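Local coordinates for protein cephalosporin acylase (Bacillus halodurans, PDB 2NLZ) that probably cleaves amide bonds, as an N-terminal-nucleophile hydrolase of the gamma-glutamyltranspeptidase family that bears the name cephalosporin acylase, at residues 16-21 with 523-528; 23-28 with 534-539; 434-439 with 514-519; 45-50 with 363-368. The protein carries 1 engineered substitution. All blocks are in the same frame, centred on the assembly; numbering follows the deposited sequence.

Contact 1 of 4, residues 16-21 with 523-528; sequences RNVVYA and VLAGGT
The Tyr20 ring meets Val523 at its edge, where CG2 of Val523 lies in the ring plane, 3.7 Å from Tyr20 CD1. Farther along the same ring, CE1 comes obliquely to the methyl of Ala525, which also takes CG1 of Val18 at 3.8 Å from its CB. That branch of Val18 stands anti to the backbone N (chi1 177°), a torsion that brings it to Ala525 CB and the Gly526 carbonyl. The second flat group, the Arg16 guanidinium, is approached obliquely by the Thr528 methyl, NH1 lying 3.6 Å from CG2. The polar ends of this pair are engaged apart from each other: Arg16 NE donates to the Arg15 carbonyl of the second subunit, and Thr528 OG1 is bonded to Gln513.

Strands 19-21 and 524-528 themselves form a short antiparallel ladder, a worked case of pairing by main chain. Val19 and Gly526 form one hydrogen-bonded pair, Val19 N to Gly526 O at 3.1 Å and Gly526 N to Val19 O at 2.8 Å. Ala21 and Leu524 form the next, with Leu524 N to Ala21 O also 2.8 Å. Tyr20 and Ala525 make the non-hydrogen-bonded pair between them, where Tyr20 CA touches Leu524 O. On the opposite side of the ladder from Tyr20, Val19 and Leu524 pack on Met25. Tyr20 itself packs on Pro157 of the second subunit. The chemistry implies a strand added chiefly through main-chain bonds, with apolar side-chain contacts, among them the Tyr20 ring edge, on its surfaces.

Contact 2 of 4, residues 23-28 with 534-539; sequences NGMVAT and GQVAAW
Strands 24-28 and 535-538 form a regular antiparallel ladder that runs from Met25 opposite Ala538 to Thr28 opposite Gln535. Val26 and Ala537 exchange two main-chain bonds, the one from Ala537 N to Val26 O being 2.8 Å long and nearly straight. Thr28 and Gln535 repeat the exchange at one end. At the other, Trp539 N reaches Gly24 O at 2.8 Å from above the carbonyl plane, 42° out of it.

The two surfaces of this pair differ in a way consistent with the alpha-beta-beta-alpha sandwich of N-terminal-nucleophile hydrolases. Val26 and Ala537 lean on Leu38 of helix 31-42, whereas Met25 and Val536 face strand 19-21 and touch Val19. On this latter surface CG1 of Val536 is shared: it lies 3.7 Å from Met25 SD and equally far from Ala27 CB. Met25 CG stands anti to the backbone N (chi1 -171°), laying the chain across Val536 before it bends at the sulfur.

The Trp539 indole brings its edge to the backbone of Asn23, with CE3 3.5 Å from Asn23 O near the ring plane, and packs also on Leu41 and Lys42. An alanine here would remove the indole and would probably leave a gap between the Asn23 backbone and helix 31-42. Thr28 OG1 bonds to the Tyr360 carbonyl on strand 359-365, next in line beyond strand 24-28.

Contact 3 of 4, residues 434-439 with 514-519; sequences GPFGVM and IIWRDP
Strands 431-438 and 512-517 run antiparallel, 160° between the local segments, and one hydrogen bond joins them here, from Ile515 N to Pro435 O at 3.3 Å and almost straight at 171°. They are neighbouring strands in the core of what is probably the alpha-beta-beta-alpha sandwich of the N-terminal-nucleophile hydrolases. Proline explains why the bond is not returned: Pro435 has no N-H to offer, so the Ile515 carbonyl instead faces carbon, with Pro435 CD at 3.2 Å and a CA-H...O contact from Gly434 CA at 3.4 Å. Gly434 has backbone angles that call for glycine, and a CB placed on it would run into that same Ile515 oxygen.

One surface of the pair carries Phe436 opposite Ile514, with CB of the first 3.9 Å from CG1 of the second. Phe436 CG takes the position between the backbone N and the carbonyl carbon (chi1 70°), leading the ring off toward helix 444-457, where it meets His448 edge-to-face. The surface bearing Pro435 and Ile515 is met by Ala362 of strand 359-365, so the strand pair lies between helix and sheet.

Trp516 starts out pointing away from strand 431-438, yet its six-membered ring turns back to it. Its CH2 comes to Phe436 CD1 at 3.8 Å, edge-on with respect to the indole, and CZ3 to Gly434 O at 3.5 Å. Over one face of the same indole, and from its own strand, the Ile514 methyl CG2 stands 3.3 Å above the plane, over the ring centre.

Contact 4 of 4, residues 45-50 with 363-368; sequences GNAIDA and TADGDG
Asn46 OD1 accepts from two amides of the first turn of helix 47-61, Asp49 N at 3.2 Å and, weakly, Ile48 N. Asp49 answers with its OD2, which takes Asn46 N at 3.0 Å; together the two make a capping box, Asn46 being the N-cap. The first amide of the helix is taken up from across the contact: Ala47 N donates to Asp365 OD2 at 3.0 Å, meeting the carboxylate on its anti side and 34° out of its plane. The same oxygen lies 3.3 Å from Asn46 CB.

Asp365 opens a type I turn to Gly368, and its CG sits between the backbone N and the carbonyl carbon (chi1 63°), from where OD2 faces the helix while OD1 accepts from Asn369 N. An alanine in its place would leave the amides of Ala47 and Asn369 without these acceptors and would probably weaken the hold between helix start and turn. Two carboxylates at the N-terminus of a helix are likely to be favoured in their charged form by its dipole.

Close packing follows along the strand, with Ala47 CB 3.9 Å from Ala364 CA and Ala50 CB 4.0 Å from Thr363 CG2. The helix start thus rests on strand 359-365, itself paired with strands 24-28 and 370-376, while Ala50 packs on Leu41 of helix 31-42 and Ile48 on Leu129 of helix 122-133.

Contacts 1, 2 and 3 are strand pairings, and contact 4 sets a helix start on a strand; all four are largely buried. Contacts 1 and 2, and marginally contact 3, come near the second subunit; contact 4 meets no other chain. Contacts 1 and 2 bring the N-terminal strands beside the C-terminal ones, and the four strands pack together, as where Thr528 meets Val536. Contact 3 adjoins contact 1 through strands 512-517 and 524-528, and contact 4 adjoins contact 2 through strands 24-28 and 359-365. Main-chain bonds dominate contacts 1 and 2, apolar and aromatic packing contact 3, and side-chain capping contact 4.

Contact 1 of 4, residues 16-21 with 523-528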
loop_
_atom_site.group_PDB
_atom_site.type_symbol
_atom_site.label_atom_id
_atom_site.label_comp_id
_atom_site.label_asym_id
_atom_site.label_seq_id
_atom_site.Cartn_x
_atom_site.Cartn_y
_atom_site.Cartn_z
ATOM N N ARG D 16 -1.273 -2.135 -16.099
ATOM C CA ARG D 16 -1.294 -1.882 -17.527
ATOM C C ARG D 16 0.064 -2.250 -18.087
ATOM O O ARG D 16 1.055 -1.572 -17.800
ATOM C CB ARG D 16 -1.583 -0.411 -17.817
ATOM C CG ARG D 16 -3.054 -0.079 -17.838
ATOM C CD ARG D 16 -3.279 1.322 -18.345
ATOM N NE ARG D 16 -4.654 1.741 -18.151
ATOM C CZ ARG D 16 -5.605 1.649 -19.070
ATOM N NH1 ARG D 16 -5.331 1.163 -20.273
ATOM N NH2 ARG D 16 -6.838 2.046 -18.794
ATOM N N ASN D 17 0.119 -3.338 -18.853
ATOM C CA ASN D 17 1.352 -3.711 -19.549
ATOM C C ASN D 17 1.651 -2.752 -20.696
ATOM O O ASN D 17 0.727 -2.190 -21.285
ATOM C CB ASN D 17 1.300 -5.159 -20.051
ATOM C CG ASN D 17 1.560 -6.183 -18.937
ATOM O OD1 ASN D 17 1.885 -5.829 -17.796
ATOM N ND2 ASN D 17 1.422 -7.460 -19.274
ATOM N N VAL D 18 2.940 -2.541 -20.980
ATOM C CA VAL D 18 3.375 -1.741 -22.129
ATOM C C VAL D 18 2.852 -2.406 -23.381
ATOM O O VAL D 18 2.896 -3.632 -23.494
ATOM C CB VAL D 18 4.922 -1.625 -22.213
ATOM C CG1 VAL D 18 5.362 -0.844 -23.458
ATOM C CG2 VAL D 18 5.476 -0.949 -20.961
ATOM N N VAL D 19 2.321 -1.598 -24.292
ATOM C CA VAL D 19 1.791 -2.093 -25.558
ATOM C C VAL D 19 2.884 -2.036 -26.637
ATOM O O VAL D 19 3.594 -1.023 -26.765
ATOM C CB VAL D 19 0.516 -1.305 -25.972
ATOM C CG1 VAL D 19 0.182 -1.510 -27.440
ATOM C CG2 VAL D 19 -0.670 -1.706 -25.068
ATOM N N TYR D 20 3.026 -3.136 -27.383
ATOM C CA TYR D 20 4.025 -3.234 -28.456
ATOM C C TYR D 20 3.451 -3.331 -29.875
ATOM O O TYR D 20 2.441 -4.001 -30.116
ATOM C CB TYR D 20 4.993 -4.396 -28.196
ATOM C CG TYR D 20 6.017 -4.099 -27.127
ATOM C CD1 TYR D 20 7.278 -3.627 -27.461
ATOM C CD2 TYR D 20 5.711 -4.271 -25.782
ATOM C CE1 TYR D 20 8.212 -3.342 -26.487
ATOM C CE2 TYR D 20 6.634 -3.990 -24.804
ATOM C CZ TYR D 20 7.881 -3.529 -25.163
ATOM O OH TYR D 20 8.796 -3.249 -24.189
ATOM N N ALA D 21 4.114 -2.657 -30.812
ATOM C CA ALA D 21 3.718 -2.688 -32.221
ATOM C C ALA D 21 4.903 -2.451 -33.146
ATOM O O ALA D 21 5.998 -2.097 -32.704
ATOM C CB ALA D 21 2.627 -1.663 -32.505
ATOM N N VAL D 523 10.964 -1.399 -33.034
ATOM C CA VAL D 523 9.789 -1.772 -32.254
ATOM C C VAL D 523 9.220 -0.588 -31.438
ATOM O O VAL D 523 9.965 0.164 -30.792
ATOM C CB VAL D 523 10.049 -3.063 -31.396
ATOM C CG1 VAL D 523 11.053 -2.811 -30.272
ATOM C CG2 VAL D 523 8.750 -3.644 -30.853
ATOM N N LEU D 524 7.898 -0.421 -31.505
ATOM C CA LEU D 524 7.201 0.674 -30.840
ATOM C C LEU D 524 6.637 0.237 -29.491
ATOM O O LEU D 524 5.968 -0.786 -29.386
ATOM C CB LEU D 524 6.058 1.196 -31.717
ATOM C CG LEU D 524 6.351 1.645 -33.150
ATOM C CD1 LEU D 524 5.040 1.768 -33.930
ATOM C CD2 LEU D 524 7.132 2.951 -33.204
ATOM N N ALA D 525 6.905 1.035 -28.466
ATOM C CA ALA D 525 6.440 0.745 -27.117
ATOM C C ALA D 525 5.587 1.890 -26.590
ATOM O O ALA D 525 6.037 3.037 -26.507
ATOM C CB ALA D 525 7.613 0.477 -26.196
ATOM N N GLY D 526 4.354 1.565 -26.224
ATOM C CA GLY D 526 3.392 2.579 -25.852
ATOM C C GLY D 526 2.892 2.523 -24.432
ATOM O O GLY D 526 2.764 1.448 -23.828
ATOM N N GLY D 527 2.625 3.715 -23.911
ATOM C CA GLY D 527 2.017 3.906 -22.607
ATOM C C GLY D 527 0.840 4.863 -22.729
ATOM O O GLY D 527 0.886 5.829 -23.508
ATOM N N THR D 528 -0.221 4.594 -21.969
ATOM C CA THR D 528 -1.407 5.447 -21.973
ATOM C C THR D 528 -1.755 5.887 -20.544
ATOM O O THR D 528 -1.426 5.199 -19.580
ATOM C CB THR D 528 -2.603 4.725 -22.661
ATOM O OG1 THR D 528 -3.632 5.665 -22.990
ATOM C CG2 THR D 528 -3.163 3.579 -21.793
#

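Contact 2 of 4, residues 23-28 with 534-539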
loop_
_atom_site.group_PDB
_atom_site.type_symbol
_atom_site.label_atom_id
_atom_site.label_comp_id
_atom_site.label_asym_id
_atom_site.label_seq_id
_atom_site.Cartn_x
_atom_site.Cartn_y
_atom_site.Cartn_z
ATOM N N ASN D 23 4.005 -1.815 -37.056
ATOM C CA ASN D 23 3.505 -1.118 -38.237
ATOM C C ASN D 23 2.661 0.119 -37.945
ATOM O O ASN D 23 2.419 0.932 -38.838
ATOM C CB ASN D 23 2.757 -2.086 -39.158
ATOM C CG ASN D 23 3.689 -3.044 -39.881
ATOM O OD1 ASN D 23 3.302 -4.154 -40.243
ATOM N ND2 ASN D 23 4.927 -2.614 -40.094
ATOM N N GLY D 24 2.228 0.266 -36.696
ATOM C CA GLY D 24 1.422 1.418 -36.329
ATOM C C GLY D 24 0.931 1.399 -34.904
ATOM O O GLY D 24 0.659 0.340 -34.342
ATOM N N MET D 25 0.822 2.591 -34.326
ATOM C CA MET D 25 0.376 2.748 -32.952
ATOM C C MET D 25 -0.299 4.093 -32.750
ATOM O O MET D 25 0.182 5.126 -33.226
ATOM C CB MET D 25 1.553 2.609 -31.988
ATOM C CG MET D 25 1.150 2.547 -30.518
ATOM S SD MET D 25 2.556 2.271 -29.430
ATOM C CE MET D 25 2.749 0.506 -29.562
ATOM N N VAL D 26 -1.431 4.069 -32.056
ATOM C CA VAL D 26 -2.144 5.287 -31.719
ATOM C C VAL D 26 -2.392 5.274 -30.223
ATOM O O VAL D 26 -2.804 4.249 -29.671
ATOM C CB VAL D 26 -3.473 5.395 -32.488
ATOM C CG1 VAL D 26 -4.215 6.645 -32.097
ATOM C CG2 VAL D 26 -3.209 5.411 -33.959
ATOM N N ALA D 27 -2.109 6.403 -29.577
ATOM C CA ALA D 27 -2.267 6.541 -28.147
ATOM C C ALA D 27 -2.963 7.858 -27.818
ATOM O O ALA D 27 -2.437 8.950 -28.076
ATOM C CB ALA D 27 -0.922 6.438 -27.444
ATOM N N THR D 28 -4.158 7.745 -27.256
ATOM C CA THR D 28 -4.953 8.914 -26.921
ATOM C C THR D 28 -5.971 8.638 -25.803
ATOM O O THR D 28 -6.125 7.498 -25.339
ATOM C CB THR D 28 -5.670 9.491 -28.165
ATOM O OG1 THR D 28 -6.238 10.770 -27.844
ATOM C CG2 THR D 28 -6.753 8.519 -28.666
ATOM N N GLY D 534 -9.007 5.568 -22.029
ATOM C CA GLY D 534 -8.017 5.796 -23.074
ATOM C C GLY D 534 -7.331 4.515 -23.497
ATOM O O GLY D 534 -7.570 3.439 -22.922
ATOM N N GLN D 535 -6.462 4.618 -24.494
ATOM C CA GLN D 535 -5.930 3.414 -25.079
ATOM C C GLN D 535 -4.650 3.692 -25.817
ATOM O O GLN D 535 -4.520 4.744 -26.446
ATOM C CB GLN D 535 -6.956 2.849 -26.055
ATOM C CG GLN D 535 -6.871 1.369 -26.273
ATOM C CD GLN D 535 -7.934 0.876 -27.230
ATOM O OE1 GLN D 535 -8.086 1.402 -28.330
ATOM N NE2 GLN D 535 -8.679 -0.138 -26.812
ATOM N N VAL D 536 -3.703 2.757 -25.714
ATOM C CA VAL D 536 -2.648 2.613 -26.716
ATOM C C VAL D 536 -3.041 1.407 -27.536
ATOM O O VAL D 536 -3.273 0.326 -26.979
ATOM C CB VAL D 536 -1.262 2.279 -26.147
ATOM C CG1 VAL D 536 -0.203 2.806 -27.074
ATOM C CG2 VAL D 536 -1.071 2.837 -24.791
ATOM N N ALA D 537 -3.109 1.564 -28.848
ATOM C CA ALA D 537 -3.475 0.435 -29.674
ATOM C C ALA D 537 -2.463 0.198 -30.768
ATOM O O ALA D 537 -1.859 1.134 -31.288
ATOM C CB ALA D 537 -4.869 0.622 -30.245
ATOM N N ALA D 538 -2.296 -1.076 -31.104
ATOM C CA ALA D 538 -1.420 -1.514 -32.187
ATOM C C ALA D 538 -2.154 -1.709 -33.517
ATOM O O ALA D 538 -3.351 -1.985 -33.546
ATOM C CB ALA D 538 -0.747 -2.813 -31.787
ATOM N N TRP D 539 -1.419 -1.572 -34.616
ATOM C CA TRP D 539 -1.883 -2.029 -35.926
ATOM C C TRP D 539 -0.758 -2.732 -36.679
ATOM O O TRP D 539 0.358 -2.224 -36.722
ATOM C CB TRP D 539 -2.416 -0.870 -36.758
ATOM C CG TRP D 539 -2.744 -1.273 -38.159
ATOM C CD1 TRP D 539 -3.785 -2.054 -38.569
ATOM C CD2 TRP D 539 -2.015 -0.925 -39.336
ATOM N NE1 TRP D 539 -3.753 -2.209 -39.933
ATOM C CE2 TRP D 539 -2.677 -1.522 -40.429
ATOM C CE3 TRP D 539 -0.866 -0.162 -39.574
ATOM C CZ2 TRP D 539 -2.233 -1.375 -41.739
ATOM C CZ3 TRP D 539 -0.423 -0.021 -40.876
ATOM C CH2 TRP D 539 -1.104 -0.629 -41.943
#

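Contact 3 of 4, residues 434-439 with 514-519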
loop_
_atom_site.group_PDB
_atom_site.type_symbol
_atom_site.label_atom_id
_atom_site.label_comp_id
_atom_site.label_asym_id
_atom_site.label_seq_id
_atom_site.Cartn_x
_atom_site.Cartn_y
_atom_site.Cartn_z
ATOM N N GLY D 434 10.590 9.419 -29.995
ATOM C CA GLY D 434 9.129 9.519 -30.039
ATOM C C GLY D 434 8.372 10.726 -29.512
ATOM O O GLY D 434 8.953 11.681 -28.969
ATOM N N PRO D 435 7.042 10.697 -29.694
ATOM C CA PRO D 435 6.162 11.743 -29.195
ATOM C C PRO D 435 5.702 11.483 -27.758
ATOM O O PRO D 435 5.506 10.327 -27.354
ATOM C CB PRO D 435 4.985 11.684 -30.160
ATOM C CG PRO D 435 4.926 10.241 -30.585
ATOM C CD PRO D 435 6.304 9.655 -30.429
ATOM N N PHE D 436 5.555 12.567 -27.001
ATOM C CA PHE D 436 5.026 12.502 -25.651
ATOM C C PHE D 436 4.288 13.802 -25.369
ATOM O O PHE D 436 4.511 14.808 -26.049
ATOM C CB PHE D 436 6.147 12.284 -24.627
ATOM C CG PHE D 436 7.049 13.474 -24.445
ATOM C CD1 PHE D 436 8.164 13.629 -25.234
ATOM C CD2 PHE D 436 6.784 14.432 -23.471
ATOM C CE1 PHE D 436 8.989 14.705 -25.073
ATOM C CE2 PHE D 436 7.606 15.517 -23.308
ATOM C CZ PHE D 436 8.713 15.653 -24.107
ATOM N N GLY D 437 3.401 13.770 -24.378
ATOM C CA GLY D 437 2.733 14.973 -23.900
ATOM C C GLY D 437 1.991 14.675 -22.621
ATOM O O GLY D 437 1.533 13.547 -22.413
ATOM N N VAL D 438 1.905 15.669 -21.740
ATOM C CA VAL D 438 1.017 15.576 -20.589
ATOM C C VAL D 438 0.084 16.781 -20.490
ATOM O O VAL D 438 0.437 17.811 -19.916
ATOM C CB VAL D 438 1.755 15.367 -19.260
ATOM C CG1 VAL D 438 0.747 15.094 -18.138
ATOM C CG2 VAL D 438 2.715 14.216 -19.367
ATOM N N MET D 439 -1.081 16.627 -21.116
ATOM C CA MET D 439 -2.323 17.381 -20.899
ATOM C C MET D 439 -2.457 18.076 -19.529
ATOM O O MET D 439 -2.062 17.520 -18.513
ATOM C CB MET D 439 -3.466 16.354 -21.047
ATOM C CG MET D 439 -4.821 16.852 -21.447
ATOM S SD MET D 439 -5.786 17.566 -20.103
ATOM C CE MET D 439 -5.626 16.383 -18.791
ATOM N N ILE D 514 2.560 8.272 -24.381
ATOM C CA ILE D 514 3.930 8.110 -24.812
ATOM C C ILE D 514 3.981 6.968 -25.822
ATOM O O ILE D 514 3.368 5.923 -25.619
ATOM C CB ILE D 514 4.870 7.799 -23.606
ATOM C CG1 ILE D 514 5.074 9.043 -22.727
ATOM C CG2 ILE D 514 6.225 7.288 -24.072
ATOM C CD1 ILE D 514 5.714 8.764 -21.362
ATOM N N ILE D 515 4.686 7.205 -26.925
ATOM C CA ILE D 515 5.142 6.137 -27.810
ATOM C C ILE D 515 6.658 6.284 -27.990
ATOM O O ILE D 515 7.117 7.326 -28.461
ATOM C CB ILE D 515 4.449 6.171 -29.198
ATOM C CG1 ILE D 515 2.941 6.000 -29.067
ATOM C CG2 ILE D 515 4.953 5.050 -30.064
ATOM C CD1 ILE D 515 2.200 6.150 -30.373
ATOM N N TRP D 516 7.427 5.266 -27.602
ATOM C CA TRP D 516 8.862 5.247 -27.889
ATOM C C TRP D 516 9.221 4.240 -28.978
ATOM O O TRP D 516 8.760 3.099 -28.968
ATOM C CB TRP D 516 9.743 4.965 -26.652
ATOM C CG TRP D 516 9.661 5.913 -25.458
ATOM C CD1 TRP D 516 9.750 5.551 -24.150
ATOM C CD2 TRP D 516 9.498 7.344 -25.465
ATOM N NE1 TRP D 516 9.633 6.649 -23.335
ATOM C CE2 TRP D 516 9.481 7.767 -24.112
ATOM C CE3 TRP D 516 9.362 8.309 -26.476
ATOM C CZ2 TRP D 516 9.329 9.117 -23.738
ATOM C CZ3 TRP D 516 9.207 9.662 -26.108
ATOM C CH2 TRP D 516 9.196 10.049 -24.749
ATOM N N ARG D 517 10.054 4.677 -29.916
ATOM C CA ARG D 517 10.585 3.799 -30.937
ATOM C C ARG D 517 12.047 3.482 -30.662
ATOM O O ARG D 517 12.874 4.389 -30.534
ATOM C CB ARG D 517 10.478 4.437 -32.313
ATOM C CG ARG D 517 11.389 3.757 -33.319
ATOM C CD ARG D 517 11.753 4.621 -34.510
ATOM N NE ARG D 517 10.990 4.133 -35.634
ATOM C CZ ARG D 517 11.431 3.380 -36.633
ATOM N NH1 ARG D 517 10.544 2.999 -37.537
ATOM N NH2 ARG D 517 12.710 3.029 -36.755
ATOM N N ASP D 518 12.354 2.189 -30.578
ATOM C CA ASP D 518 13.731 1.709 -30.500
ATOM C C ASP D 518 14.422 1.966 -31.843
ATOM O O ASP D 518 13.963 1.471 -32.870
ATOM C CB ASP D 518 13.731 0.216 -30.177
ATOM C CG ASP D 518 15.098 -0.298 -29.779
ATOM O OD1 ASP D 518 15.236 -0.737 -28.620
ATOM O OD2 ASP D 518 16.024 -0.279 -30.622
ATOM N N PRO D 519 15.526 2.744 -31.837
ATOM C CA PRO D 519 16.173 3.134 -33.097
ATOM C C PRO D 519 16.829 1.967 -33.852
ATOM O O PRO D 519 16.905 2.005 -35.082
ATOM C CB PRO D 519 17.219 4.164 -32.657
ATOM C CG PRO D 519 17.499 3.838 -31.239
ATOM C CD PRO D 519 16.227 3.293 -30.663
#

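Contact 4 of 4, residues 45-50 with 363-368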
loop_
_atom_site.group_PDB
_atom_site.type_symbol
_atom_site.label_atom_id
_atom_site.label_comp_id
_atom_site.label_asym_id
_atom_site.label_seq_id
_atom_site.Cartn_x
_atom_site.Cartn_y
_atom_site.Cartn_z
ATOM N N GLY D 45 -3.305 5.019 -44.646
ATOM C CA GLY D 45 -2.834 6.276 -44.059
ATOM C C GLY D 45 -1.570 6.091 -43.247
ATOM O O GLY D 45 -1.306 4.998 -42.755
ATOM N N ASN D 46 -0.782 7.155 -43.132
ATOM C CA ASN D 46 0.416 7.143 -42.308
ATOM C C ASN D 46 0.129 7.802 -40.954
ATOM O O ASN D 46 -1.008 8.164 -40.670
ATOM C CB ASN D 46 1.606 7.804 -43.036
ATOM C CG ASN D 46 1.327 9.243 -43.468
ATOM O OD1 ASN D 46 0.677 10.024 -42.764
ATOM N ND2 ASN D 46 1.840 9.600 -44.637
ATOM N N ALA D 47 1.163 7.966 -40.136
ATOM C CA ALA D 47 1.013 8.458 -38.772
ATOM C C ALA D 47 0.368 9.844 -38.723
ATOM O O ALA D 47 -0.392 10.141 -37.797
ATOM C CB ALA D 47 2.354 8.455 -38.057
ATOM N N ILE D 48 0.663 10.674 -39.724
ATOM C CA ILE D 48 0.089 12.014 -39.825
ATOM C C ILE D 48 -1.412 11.906 -40.091
ATOM O O ILE D 48 -2.229 12.516 -39.387
ATOM C CB ILE D 48 0.774 12.858 -40.933
ATOM C CG1 ILE D 48 2.223 13.180 -40.565
ATOM C CG2 ILE D 48 0.026 14.154 -41.181
ATOM C CD1 ILE D 48 3.254 12.199 -41.126
ATOM N N ASP D 49 -1.772 11.115 -41.096
ATOM C CA ASP D 49 -3.172 10.863 -41.392
ATOM C C ASP D 49 -3.889 10.427 -40.130
ATOM O O ASP D 49 -4.901 11.021 -39.759
ATOM C CB ASP D 49 -3.320 9.795 -42.471
ATOM C CG ASP D 49 -2.873 10.270 -43.835
ATOM O OD1 ASP D 49 -3.390 11.305 -44.315
ATOM O OD2 ASP D 49 -2.018 9.587 -44.433
ATOM N N ALA D 50 -3.336 9.414 -39.458
ATOM C CA ALA D 50 -3.904 8.873 -38.213
ATOM C C ALA D 50 -4.083 9.923 -37.114
ATOM O O ALA D 50 -5.067 9.892 -36.379
ATOM C CB ALA D 50 -3.067 7.707 -37.702
ATOM N N THR D 363 0.906 9.315 -32.332
ATOM C CA THR D 363 0.859 8.302 -33.378
ATOM C C THR D 363 2.246 8.006 -33.961
ATOM O O THR D 363 3.121 8.881 -34.035
ATOM C CB THR D 363 -0.042 8.739 -34.520
ATOM O OG1 THR D 363 0.301 10.076 -34.884
ATOM C CG2 THR D 363 -1.507 8.715 -34.109
ATOM N N ALA D 364 2.431 6.759 -34.372
ATOM C CA ALA D 364 3.647 6.333 -35.056
ATOM C C ALA D 364 3.315 5.204 -36.041
ATOM O O ALA D 364 2.359 4.438 -35.824
ATOM C CB ALA D 364 4.690 5.881 -34.055
ATOM N N ASP D 365 4.091 5.107 -37.119
ATOM C CA ASP D 365 3.907 4.022 -38.088
ATOM C C ASP D 365 5.169 3.210 -38.362
ATOM O O ASP D 365 6.228 3.463 -37.776
ATOM C CB ASP D 365 3.280 4.538 -39.396
ATOM C CG ASP D 365 4.157 5.551 -40.134
ATOM O OD1 ASP D 365 5.398 5.493 -40.016
ATOM O OD2 ASP D 365 3.596 6.397 -40.866
ATOM N N GLY D 366 5.040 2.237 -39.262
ATOM C CA GLY D 366 6.149 1.368 -39.645
ATOM C C GLY D 366 7.224 2.039 -40.472
ATOM O O GLY D 366 8.380 1.646 -40.406
ATOM N N ASP D 367 6.843 3.065 -41.231
ATOM C CA ASP D 367 7.758 3.777 -42.138
ATOM C C ASP D 367 8.550 4.897 -41.462
ATOM O O ASP D 367 9.098 5.767 -42.143
ATOM C CB ASP D 367 6.983 4.364 -43.323
ATOM C CG ASP D 367 6.175 3.317 -44.078
ATOM O OD1 ASP D 367 6.763 2.305 -44.508
ATOM O OD2 ASP D 367 4.951 3.509 -44.253
ATOM N N GLY D 368 8.594 4.885 -40.131
ATOM C CA GLY D 368 9.388 5.851 -39.370
ATOM C C GLY D 368 8.774 7.227 -39.201
ATOM O O GLY D 368 9.471 8.167 -38.826
#